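Local coordinates for putative peptidyl-arginine deiminase family protein (Campylobacter jejuni subsp. jejuni serotype O:2, PDB 6B10) that probably hydrolyses agmatine to N-carbamoylputrescine and ammonia as an agmatine deiminase, a step in polyamine biosynthesis, at residues Lys49-Phe54 and Val274-Ala279. Sequence-based numbering, arbitrary orientation. Where two conformers were deposited one is given.
Sequences KVVSEF and VFINNA
Phe54, just past the C-terminal part of helix 37-52, meets the type II beta turn Ile276-Ala279, with its CA 5.9 Å from that of Asn277. In the guanidino-modifying-enzyme (pentein) fold of this family, the turn is a beta hairpin's: it joins the antiparallel strands 274-276 and 279-284 and is closed by a pair of backbone hydrogen bonds, Ile276 N to Ala279 O and Ala279 N to Ile276 O. On the other side, Phe54 N bonds to Val51 O at 2.7 Å. The two segments join through side chains and water, with no direct hydrogen bond between them. Phe54 carries most of the contact. Its CG lies anti to the carbonyl carbon (chi1 -69°), which lays the ring over the turn, where Ala279 CB makes a CH-pi contact 3.9 Å from the ring centroid, on the ring normal. The Asn277 carbonyl oxygen lies 3.3 Å from Phe54 CB and comes obliquely to the ring. Asn278 CB also approaches CD1 obliquely, the ring and the Asn278 amide plane being turned 43° apart. Deeper in, Ile276 CD1 lies against both Phe54 CB, at 3.7 Å, and Val51 CG1, at 4.1 Å, the side chains of Phe54 and Ile276 crossing at about a right angle. The end of helix 37-52 and the residue following it pack on strands of two sheets, Val51 on Leu22 of 19-25 and Phe54 on Ile307 of 305-310. The backbone N of Gln19 bonds to Asn277 OD1, and Gln55 OE1 takes the backbone N-H of Asn277. One water lies within hydrogen-bonding distance of Phe54 O and Asn278 OD1; another donates to Phe54 O at 2.7 Å and accepts from Asn277 ND2, likewise at 2.7 Å.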
loop_
_atom_site.group_PDB
_atom_site.type_symbol
_atom_site.label_atom_id
_atom_site.label_comp_id
_atom_site.label_asym_id
_atom_site.label_seq_id
_atom_site.Cartn_x
_atom_site.Cartn_y
_atom_site.Cartn_z
ATOM N N LYS A 49 -0.592 13.687 10.966
ATOM C CA LYS A 49 -1.572 14.727 11.303
ATOM C C LYS A 49 -2.795 14.674 10.381
ATOM O O LYS A 49 -3.933 14.755 10.845
ATOM C CB LYS A 49 -0.945 16.132 11.252
ATOM C CG LYS A 49 -0.236 16.548 12.533
ATOM C CD LYS A 49 0.235 17.996 12.487
ATOM N N VAL A 50 -2.550 14.542 9.078
ATOM C CA VAL A 50 -3.627 14.461 8.088
ATOM C C VAL A 50 -4.542 13.265 8.359
ATOM O O VAL A 50 -5.760 13.422 8.479
ATOM C CB VAL A 50 -3.059 14.391 6.653
ATOM C CG1 VAL A 50 -4.131 13.991 5.651
ATOM C CG2 VAL A 50 -2.467 15.740 6.261
ATOM N N VAL A 51 -3.943 12.083 8.485
ATOM C CA VAL A 51 -4.698 10.837 8.689
ATOM C C VAL A 51 -5.500 10.851 9.989
ATOM O O VAL A 51 -6.672 10.449 10.007
ATOM C CB VAL A 51 -3.779 9.599 8.708
ATOM C CG1 VAL A 51 -4.566 8.350 9.083
ATOM C CG2 VAL A 51 -3.119 9.387 7.357
ATOM N N SER A 52 -4.867 11.332 11.061
ATOM C CA SER A 52 -5.432 11.275 12.411
ATOM C C SER A 52 -6.744 12.027 12.526
ATOM O O SER A 52 -7.538 11.743 13.412
ATOM C CB SER A 52 -4.432 11.796 13.445
ATOM O OG SER A 52 -4.223 13.189 13.306
ATOM N N GLU A 53 -6.973 12.969 11.614
ATOM C CA GLU A 53 -8.243 13.692 11.542
ATOM C C GLU A 53 -9.384 12.768 11.131
ATOM O O GLU A 53 -10.543 13.044 11.425
ATOM C CB GLU A 53 -8.151 14.843 10.535
ATOM C CG GLU A 53 -9.300 15.841 10.615
ATOM C CD GLU A 53 -9.524 16.583 9.314
ATOM O OE1 GLU A 53 -10.700 16.831 8.969
ATOM O OE2 GLU A 53 -8.525 16.913 8.639
ATOM N N PHE A 54 -9.057 11.676 10.438
ATOM C CA PHE A 54 -10.072 10.766 9.894
ATOM C C PHE A 54 -10.181 9.395 10.568
ATOM O O PHE A 54 -11.259 8.806 10.584
ATOM C CB PHE A 54 -9.822 10.580 8.403
ATOM C CG PHE A 54 -10.107 11.810 7.596
ATOM C CD1 PHE A 54 -11.395 12.082 7.164
ATOM C CD2 PHE A 54 -9.089 12.704 7.280
ATOM C CE1 PHE A 54 -11.668 13.216 6.429
ATOM C CE2 PHE A 54 -9.353 13.838 6.545
ATOM C CZ PHE A 54 -10.644 14.095 6.117
ATOM N N VAL A 274 -3.226 6.209 -0.470
ATOM C CA VAL A 274 -3.787 5.318 0.529
ATOM C C VAL A 274 -5.196 5.734 0.917
ATOM O O VAL A 274 -5.439 6.890 1.233
ATOM C CB VAL A 274 -2.877 5.188 1.782
ATOM C CG1 VAL A 274 -2.526 6.542 2.360
ATOM C CG2 VAL A 274 -3.534 4.307 2.840
ATOM N N PHE A 275 -6.126 4.783 0.862
ATOM C CA PHE A 275 -7.483 5.025 1.329
ATOM C C PHE A 275 -7.524 4.915 2.846
ATOM O O PHE A 275 -6.882 4.035 3.433
ATOM C CB PHE A 275 -8.462 4.016 0.748
ATOM C CG PHE A 275 -8.919 4.324 -0.651
ATOM C CD1 PHE A 275 -9.907 5.275 -0.880
ATOM C CD2 PHE A 275 -8.401 3.622 -1.736
ATOM C CE1 PHE A 275 -10.349 5.538 -2.166
ATOM C CE2 PHE A 275 -8.841 3.879 -3.026
ATOM C CZ PHE A 275 -9.815 4.839 -3.239
ATOM N N ILE A 276 -8.273 5.828 3.458
ATOM C CA ILE A 276 -8.601 5.788 4.875
ATOM C C ILE A 276 -10.054 6.199 4.993
ATOM O O ILE A 276 -10.687 6.544 3.992
ATOM C CB ILE A 276 -7.702 6.721 5.700
ATOM C CG1 ILE A 276 -7.787 8.160 5.172
ATOM C CG2 ILE A 276 -6.261 6.216 5.669
ATOM C CD1 ILE A 276 -7.213 9.197 6.112
ATOM N N ASN A 277 -10.598 6.171 6.200
ATOM C CA ASN A 277 -12.015 6.485 6.366
ATOM C C ASN A 277 -12.338 7.888 5.852
ATOM O O ASN A 277 -11.768 8.875 6.325
ATOM C CB ASN A 277 -12.422 6.339 7.825
ATOM C CG ASN A 277 -12.321 4.910 8.308
ATOM O OD1 ASN A 277 -12.213 3.979 7.506
ATOM N ND2 ASN A 277 -12.342 4.722 9.622
ATOM N N ASN A 278 -13.227 7.953 4.859
ATOM C CA ASN A 278 -13.705 9.212 4.288
ATOM C C ASN A 278 -12.656 10.033 3.539
ATOM O O ASN A 278 -12.909 11.178 3.183
ATOM C CB ASN A 278 -14.365 10.086 5.368
ATOM C CG ASN A 278 -15.532 9.396 6.027
ATOM O OD1 ASN A 278 -15.486 9.069 7.210
ATOM N ND2 ASN A 278 -16.572 9.139 5.254
ATOM N N ALA A 279 -11.500 9.445 3.253
ATOM C CA ALA A 279 -10.458 10.179 2.567
ATOM C C ALA A 279 -9.525 9.298 1.760
ATOM O O ALA A 279 -9.412 8.090 1.985
ATOM C CB ALA A 279 -9.662 11.009 3.564
HETATM O O HOH W 1 -13.360 9.749 9.262
HETATM O O HOH W 2 -12.609 6.692 11.455
#